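Local coordinates for protein beta-galactosidase (Trichoderma reesei, PDB 3OG2) that probably catalyses the hydrolysis of terminal non-reducing beta-D-galactose residues in beta-D-galactosides, as a TIM-barrel enzyme of glycoside hydrolase family 35, at residues W79-G84 against G93-E98; G87-D92 against A155-I160. All coordinates share one frame; numbering follows the deposited sequence. Where two conformers were deposited one is given.

Interaction 1: residues W79-G84 against G93-E98; sequences WALLEG and GIFSLE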
ATOM      1  N   TRP A  79      12.090   6.653  -8.073  1.00  6.72           N
ATOM      2  CA  TRP A  79      13.335   7.240  -8.593  1.00  6.56           C
ATOM      3  C   TRP A  79      13.717   8.475  -7.781  1.00  6.41           C
ATOM      4  O   TRP A  79      14.914   8.680  -7.498  1.00  7.28           O
ATOM      5  CB  TRP A  79      13.057   7.569 -10.080  1.00  7.46           C
ATOM      6  CG  TRP A  79      14.135   8.280 -10.824  1.00  6.49           C
ATOM      7  CD1 TRP A  79      15.472   8.506 -10.496  1.00  6.98           C
ATOM      8  CD2 TRP A  79      13.948   8.895 -12.112  1.00  6.72           C
ATOM      9  NE1 TRP A  79      16.084   9.209 -11.496  1.00  7.06           N
ATOM     10  CE2 TRP A  79      15.178   9.466 -12.501  1.00  7.24           C
ATOM     11  CE3 TRP A  79      12.856   9.015 -12.965  1.00  6.77           C
ATOM     12  CZ2 TRP A  79      15.341  10.141 -13.701  1.00  7.73           C
ATOM     13  CZ3 TRP A  79      12.999   9.681 -14.157  1.00  7.58           C
ATOM     14  CH2 TRP A  79      14.241  10.240 -14.510  1.00  8.59           C
ATOM     15  N   ALA A  80      12.763   9.313  -7.419  1.00  6.88           N
ATOM     16  CA  ALA A  80      13.049  10.585  -6.738  1.00  7.71           C
ATOM     17  C   ALA A  80      13.828  10.353  -5.432  1.00  8.27           C
ATOM     18  O   ALA A  80      14.545  11.256  -5.003  1.00 10.19           O
ATOM     19  CB  ALA A  80      11.750  11.324  -6.422  1.00  9.04           C
ATOM     20  N   LEU A  81      13.683   9.166  -4.806  1.00  6.76           N
ATOM     21  CA  LEU A  81      14.467   8.897  -3.568  1.00  7.40           C
ATOM     22  C   LEU A  81      15.864   8.386  -3.843  1.00  7.68           C
ATOM     23  O   LEU A  81      16.695   8.483  -2.928  1.00  8.85           O
ATOM     24  CB  LEU A  81      13.688   7.869  -2.720  1.00  8.36           C
ATOM     25  CG  LEU A  81      12.360   8.436  -2.136  1.00  8.45           C
ATOM     26  CD1 LEU A  81      11.577   7.273  -1.522  1.00 10.74           C
ATOM     27  CD2 LEU A  81      12.654   9.510  -1.116  1.00 11.29           C
ATOM     28  N   LEU A  82      16.074   7.823  -5.054  1.00  7.37           N
ATOM     29  CA  LEU A  82      17.355   7.161  -5.334  1.00  7.73           C
ATOM     30  C   LEU A  82      18.274   7.972  -6.191  1.00  8.07           C
ATOM     31  O   LEU A  82      19.457   7.612  -6.314  1.00 10.76           O
ATOM     32  CB  LEU A  82      17.067   5.823  -6.046  1.00  7.60           C
ATOM     33  CG  LEU A  82      16.099   4.916  -5.291  1.00  7.94           C
ATOM     34  CD1 LEU A  82      16.103   3.533  -5.943  1.00  8.72           C
ATOM     35  CD2 LEU A  82      16.457   4.771  -3.813  1.00  9.52           C
ATOM     36  N   GLU A  83      17.811   9.045  -6.820  1.00  7.20           N
ATOM     37  CA  GLU A  83      18.702   9.896  -7.614  1.00  7.40           C
ATOM     38  C   GLU A  83      18.336  11.351  -7.357  1.00  7.67           C
ATOM     39  O   GLU A  83      18.062  12.130  -8.272  1.00  9.54           O
ATOM     40  CB  GLU A  83      18.685   9.523  -9.109  1.00  8.48           C
ATOM     41  CG  GLU A  83      19.938  10.049  -9.816  1.00  8.29           C
ATOM     42  CD  GLU A  83      19.903   9.899 -11.319  1.00  8.69           C
ATOM     43  OE1 GLU A  83      18.880   9.550 -11.882  1.00  9.27           O
ATOM     44  OE2 GLU A  83      20.958  10.167 -11.955  1.00 10.50           O
ATOM     45  N   GLY A  84      18.329  11.695  -6.050  1.00  8.40           N
ATOM     46  CA  GLY A  84      18.001  13.081  -5.696  1.00  9.24           C
ATOM     47  C   GLY A  84      18.975  14.075  -6.289  1.00  9.70           C
ATOM     48  O   GLY A  84      18.589  15.203  -6.594  1.00  9.36           O
ATOM     49  N   GLY A  93      21.327   1.517   2.599  1.00 11.67           N
ATOM     50  CA  GLY A  93      20.610   1.684   3.867  1.00 11.87           C
ATOM     51  C   GLY A  93      19.127   1.446   3.702  1.00 10.57           C
ATOM     52  O   GLY A  93      18.691   0.427   3.138  1.00 12.57           O
ATOM     53  N   ILE A  94      18.311   2.370   4.200  1.00  9.71           N
ATOM     54  CA  ILE A  94      16.849   2.172   4.132  1.00  8.88           C
ATOM     55  C   ILE A  94      16.359   2.198   2.688  1.00  8.85           C
ATOM     56  O   ILE A  94      15.192   1.836   2.466  1.00 10.92           O
ATOM     57  CB  ILE A  94      16.094   3.183   4.998  1.00  9.50           C
ATOM     58  CG1 ILE A  94      16.235   4.617   4.436  1.00 10.75           C
ATOM     59  CG2 ILE A  94      16.534   3.082   6.440  1.00 12.50           C
ATOM     60  CD1 ILE A  94      15.576   5.686   5.285  1.00 11.95           C
ATOM     61  N   PHE A  95      17.185   2.645   1.735  1.00  8.17           N
ATOM     62  CA  PHE A  95      16.787   2.691   0.320  1.00  8.65           C
ATOM     63  C   PHE A  95      17.262   1.458  -0.454  1.00  7.71           C
ATOM     64  O   PHE A  95      16.921   1.330  -1.619  1.00  9.79           O
ATOM     65  CB  PHE A  95      17.334   3.942  -0.343  1.00  8.38           C
ATOM     66  CG  PHE A  95      16.741   5.167   0.361  1.00  8.46           C
ATOM     67  CD1 PHE A  95      15.412   5.513   0.195  1.00  9.89           C
ATOM     68  CD2 PHE A  95      17.515   5.967   1.202  1.00 10.36           C
ATOM     69  CE1 PHE A  95      14.843   6.609   0.808  1.00 10.75           C
ATOM     70  CE2 PHE A  95      16.948   7.071   1.859  1.00 11.69           C
ATOM     71  CZ  PHE A  95      15.595   7.379   1.663  1.00 11.98           C
ATOM     72  N   SER A  96      18.057   0.592   0.175  1.00  8.42           N
ATOM     73  CA  SER A  96      18.418  -0.654  -0.509  1.00  8.32           C
ATOM     74  C   SER A  96      17.232  -1.580  -0.668  1.00  8.39           C
ATOM     75  O   SER A  96      16.425  -1.784   0.260  1.00  9.91           O
ATOM     76  CB  SER A  96      19.462  -1.376   0.344  1.00 10.21           C
ATOM     77  OG  SER A  96      19.812  -2.632  -0.246  1.00 10.44           O
ATOM     78  N   LEU A  97      17.148  -2.234  -1.832  1.00  8.87           N
ATOM     79  CA  LEU A  97      16.144  -3.263  -2.010  1.00  8.80           C
ATOM     80  C   LEU A  97      16.586  -4.612  -1.504  1.00  7.96           C
ATOM     81  O   LEU A  97      15.804  -5.564  -1.457  1.00  8.97           O
ATOM     82  CB  LEU A  97      15.849  -3.396  -3.516  1.00  9.74           C
ATOM     83  CG  LEU A  97      15.029  -2.253  -4.111  1.00 10.74           C
ATOM     84  CD1 LEU A  97      14.854  -2.412  -5.600  1.00 13.71           C
ATOM     85  CD2 LEU A  97      13.651  -2.184  -3.436  1.00 16.63           C
ATOM     86  N   GLU A  98      17.857  -4.763  -1.141  1.00  8.92           N
ATOM     87  CA  GLU A  98      18.329  -6.099  -0.799  0.50 10.11           C
ATOM     88  C   GLU A  98      17.573  -6.700   0.386  1.00  9.86           C
ATOM     89  O   GLU A  98      17.207  -7.888   0.307  1.00  9.60           O
ATOM     90  CB  GLU A  98      19.845  -6.086  -0.579  0.50 10.03           C
ATOM     91  CG  GLU A  98      20.601  -5.641  -1.818  0.50 13.28           C
ATOM     92  CD  GLU A  98      20.188  -6.255  -3.134  0.50 16.12           C
ATOM     93  OE1 GLU A  98      20.037  -7.490  -3.205  0.50 18.42           O
ATOM     94  OE2 GLU A  98      20.001  -5.493  -4.105  0.50 12.61           O
TER

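Interaction 2: residues G87-D92 against A155-I160; sequences GRFRAD and AHIASI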
ATOM      1  N   GLY A  87      22.785  12.238 -11.622  1.00 10.29           N
ATOM      2  CA  GLY A  87      24.046  11.578 -11.848  1.00 11.85           C
ATOM      3  C   GLY A  87      24.542  10.789 -10.663  1.00 11.02           C
ATOM      4  O   GLY A  87      25.583  10.109 -10.777  1.00 15.83           O
ATOM      5  N   ARG A  88      23.858  10.839  -9.534  1.00 10.30           N
ATOM      6  CA  ARG A  88      24.339  10.117  -8.329  1.00 10.65           C
ATOM      7  C   ARG A  88      23.271   9.191  -7.821  1.00  9.13           C
ATOM      8  O   ARG A  88      22.432   9.509  -7.002  1.00 12.25           O
ATOM      9  CB  ARG A  88      24.767  11.083  -7.230  1.00 13.58           C
ATOM     10  CG  ARG A  88      25.477  10.396  -6.084  1.00 25.92           C
ATOM     11  CD  ARG A  88      26.700   9.591  -6.460  1.00 43.27           C
ATOM     12  NE  ARG A  88      27.428   9.208  -5.248  1.00 42.61           N
ATOM     13  CZ  ARG A  88      27.403   8.073  -4.572  1.00 53.47           C
ATOM     14  NH1 ARG A  88      26.615   7.089  -5.015  1.00 76.69           N
ATOM     15  NH2 ARG A  88      28.150   7.922  -3.480  1.00 45.95           N
ATOM     16  N   PHE A  89      23.230   7.971  -8.378  1.00  8.83           N
ATOM     17  CA  PHE A  89      22.266   6.995  -7.923  1.00  8.88           C
ATOM     18  C   PHE A  89      22.747   6.490  -6.575  1.00  9.50           C
ATOM     19  O   PHE A  89      23.923   6.115  -6.426  1.00 12.03           O
ATOM     20  CB  PHE A  89      22.260   5.850  -8.929  1.00 10.04           C
ATOM     21  CG  PHE A  89      21.336   4.695  -8.516  1.00  9.67           C
ATOM     22  CD1 PHE A  89      19.975   4.740  -8.889  1.00  9.57           C
ATOM     23  CD2 PHE A  89      21.838   3.615  -7.799  1.00  9.55           C
ATOM     24  CE1 PHE A  89      19.114   3.716  -8.519  1.00  9.23           C
ATOM     25  CE2 PHE A  89      20.970   2.598  -7.426  1.00  9.70           C
ATOM     26  CZ  PHE A  89      19.630   2.650  -7.809  1.00  9.43           C
ATOM     27  N   ARG A  90      21.834   6.393  -5.618  1.00  9.10           N
ATOM     28  CA  ARG A  90      22.168   5.919  -4.286  1.00 10.49           C
ATOM     29  C   ARG A  90      21.010   5.060  -3.779  1.00  8.94           C
ATOM     30  O   ARG A  90      19.902   5.631  -3.651  1.00 11.74           O
ATOM     31  CB  ARG A  90      22.345   7.043  -3.282  1.00 14.57           C
ATOM     32  CG  ARG A  90      23.426   8.052  -3.490  1.00 21.14           C
ATOM     33  CD  ARG A  90      23.382   8.978  -2.237  1.00 26.21           C
ATOM     34  NE  ARG A  90      24.493   9.883  -2.280  1.00 31.75           N
ATOM     35  CZ  ARG A  90      25.640   9.629  -1.640  1.00 45.19           C
ATOM     36  NH1 ARG A  90      25.850   8.530  -0.908  1.00 41.66           N
ATOM     37  NH2 ARG A  90      26.594  10.553  -1.755  1.00 61.37           N
ATOM     38  N   ALA A  91      21.228   3.771  -3.540  1.00 10.08           N
ATOM     39  CA  ALA A  91      20.168   2.896  -3.004  1.00 10.01           C
ATOM     40  C   ALA A  91      20.788   2.089  -1.861  1.00  9.30           C
ATOM     41  O   ALA A  91      20.934   0.856  -1.971  1.00 11.97           O
ATOM     42  CB  ALA A  91      19.514   2.036  -4.093  1.00 10.80           C
ATOM     43  N   ASP A  92      21.160   2.831  -0.808  1.00 11.07           N
ATOM     44  CA  ASP A  92      21.827   2.237   0.318  1.00 12.26           C
ATOM     45  C   ASP A  92      20.985   2.323   1.571  1.00 10.80           C
ATOM     46  O   ASP A  92      20.065   3.134   1.592  1.00 10.56           O
ATOM     47  CB  ASP A  92      23.157   2.990   0.572  1.00 13.86           C
ATOM     48  CG  ASP A  92      24.033   2.923  -0.682  1.00 15.40           C
ATOM     49  OD1 ASP A  92      24.165   1.825  -1.296  1.00 19.09           O
ATOM     50  OD2 ASP A  92      24.602   3.979  -1.049  1.00 22.19           O
ATOM     51  N   ALA A 155      19.575   2.058 -15.640  1.00  8.29           N
ATOM     52  CA  ALA A 155      20.715   1.166 -15.683  1.00  9.34           C
ATOM     53  C   ALA A 155      21.015   0.606 -14.310  1.00  9.08           C
ATOM     54  O   ALA A 155      21.304  -0.594 -14.167  1.00 10.96           O
ATOM     55  CB  ALA A 155      21.920   1.909 -16.259  1.00 10.38           C
ATOM     56  N   HIS A 156      20.959   1.462 -13.289  1.00  7.72           N
ATOM     57  CA  HIS A 156      21.267   1.016 -11.943  1.00  7.67           C
ATOM     58  C   HIS A 156      20.156   0.150 -11.369  1.00  8.00           C
ATOM     59  O   HIS A 156      20.401  -0.949 -10.842  1.00  8.83           O
ATOM     60  CB  HIS A 156      21.479   2.232 -10.991  1.00  8.35           C
ATOM     61  CG  HIS A 156      22.846   2.791 -11.167  1.00 10.02           C
ATOM     62  ND1 HIS A 156      23.213   3.713 -12.143  1.00 12.88           N
ATOM     63  CD2 HIS A 156      23.957   2.547 -10.416  1.00 12.91           C
ATOM     64  CE1 HIS A 156      24.523   3.986 -11.994  1.00 14.60           C
ATOM     65  NE2 HIS A 156      24.987   3.288 -10.956  1.00 15.12           N
ATOM     66  N   ILE A 157      18.890   0.633 -11.420  1.00  7.78           N
ATOM     67  CA  ILE A 157      17.835  -0.126 -10.727  1.00  7.59           C
ATOM     68  C   ILE A 157      17.522  -1.417 -11.466  1.00  7.56           C
ATOM     69  O   ILE A 157      17.241  -2.449 -10.830  1.00  8.34           O
ATOM     70  CB  ILE A 157      16.581   0.751 -10.504  1.00  7.80           C
ATOM     71  CG1 ILE A 157      15.706   0.163  -9.386  1.00  9.41           C
ATOM     72  CG2 ILE A 157      15.747   0.947 -11.783  1.00  8.51           C
ATOM     73  CD1 ILE A 157      16.320   0.240  -8.004  1.00 10.25           C
ATOM     74  N   ALA A 158      17.559  -1.427 -12.803  1.00  7.85           N
ATOM     75  CA  ALA A 158      17.236  -2.657 -13.513  1.00  8.21           C
ATOM     76  C   ALA A 158      18.364  -3.626 -13.345  1.00  8.53           C
ATOM     77  O   ALA A 158      18.092  -4.836 -13.359  1.00  9.70           O
ATOM     78  CB  ALA A 158      16.884  -2.373 -14.967  1.00  8.69           C
ATOM     79  N   SER A 159      19.606  -3.188 -13.131  1.00  8.63           N
ATOM     80  CA  SER A 159      20.640  -4.208 -12.857  0.50  9.78           C
ATOM     81  C   SER A 159      20.503  -4.769 -11.447  1.00  8.30           C
ATOM     82  O   SER A 159      20.738  -5.963 -11.268  1.00  9.54           O
ATOM     83  CB  SER A 159      22.009  -3.615 -13.101  0.50 10.87           C
ATOM     84  OG  SER A 159      22.361  -2.633 -12.169  0.50 23.41           O
ATOM     85  N   ILE A 160      20.069  -3.954 -10.465  1.00  8.34           N
ATOM     86  CA  ILE A 160      19.763  -4.476  -9.131  1.00  8.25           C
ATOM     87  C   ILE A 160      18.647  -5.496  -9.217  1.00  7.68           C
ATOM     88  O   ILE A 160      18.727  -6.590  -8.653  1.00  9.16           O
ATOM     89  CB  ILE A 160      19.371  -3.301  -8.213  1.00  8.93           C
ATOM     90  CG1 ILE A 160      20.625  -2.503  -7.788  1.00  9.87           C
ATOM     91  CG2 ILE A 160      18.596  -3.748  -6.986  1.00 11.11           C
ATOM     92  CD1 ILE A 160      20.344  -1.135  -7.226  1.00 10.89           C
TER

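Interaction 1: residues W79-G84 against G93-E98
Phe95 lays its ring across the side chain of Leu81 at about a right angle, the two meeting where Leu81 CB comes 3.9 Å from Phe95 CE1. With Phe95 CG anti to the carbonyl carbon (chi1 -62°), the ring is carried over to Leu81. The carbonyl oxygen of Leu81 lies over the same side of the ring, while Ile94 CG1 lies over the opposite face, offset toward the rim. Next to Leu81, Leu82 approaches the root of the aromatic side chain rather than its far end: its CD2 methyl rests 3.7 Å from Phe95 CB. No hydrogen bond joins the segments; the contact is buried packing. Trp79 O accepts from both Leu82 N and Glu83 N, and Trp79 NE1 donates in the indole plane to the anti lone pair of Glu83 OE1 at 2.8 Å. In 93-98, Ser96 OG caps the start of helix 98-107 by accepting from Glu98 N at 3.0 Å. Leu81 lies about 8 Å, side chain to side chain, from Ile119 of the galactose site. Phe95 thus joins the end to the start of the beta-alpha loop between strand 72-76 and helix 98-107 of the TIM barrel.

Interaction 2: residues G87-D92 against A155-I160
Phe89 CG stands anti to the backbone N (chi1 176°) and His156 CG anti to its own carbonyl carbon (chi1 -80°), which sends the two side chains past each other in opposite directions and sets each CB over the other's ring. The contact seats a beta-alpha loop of the TIM barrel, the one after strand 72-76, on helix 144-163. His156 CB sits almost exactly above the middle of the phenyl ring, 3.3 Å from the Phe89 centroid, as a close CH-pi contact. In return, Phe89 CB lies over the imidazole face, 3.9 Å from the His156 centroid. The ring planes are near parallel, inclined at 21°, but they are slid so far apart that they scarcely overlap, and CB-to-ring packing takes the place of a true stack. The imidazole is also tied within its helix, since His156 ND1 donates to Asn152 O.

Farther along the phenyl ring the helix supplies aliphatic carbon. Ile160 CD1 comes from the opposite direction to within 3.8 Å of Phe89 CE2. Phe89 also touches Leu82 of helix 79-82 and, on helix 144-163, Asn152 and Tyr153. Replacing Phe89 with an alanine would probably leave His156 CB and Ile160 CD1 facing a gap, with the loop less firmly held against the helix. The backbone of Phe89 takes a weak hydrogen bond of 3.2 Å from Arg88 NH1 to Phe89 O. At the far edge of the phenyl ring, close to its plane, Ile157 CD1 stands 4.1 Å from Phe89 CZ.

Overall arrangement
From the N terminus, the chain leaves barrel strand 72-76, turns through 79-84, runs out along 87-92, and comes back through 93-98 into helix 98-107. Interaction 1 closes this short excursion, with eight residues between its segments. Interaction 2 closes a wider loop of 62 residues that takes in helix 98-107 and strand 110-116 before reaching helix 144-163. The two cross, because 87-92 lies between the segments of interaction 1 whereas 155-160 lies beyond 93-98. Their centres are 8 Å apart, and a probable hydrogen bond from Arg90 N to Leu82 O, 2.8 Å long, joins them. Together they bind the folded beta-alpha loop to a flanking helix of the barrel.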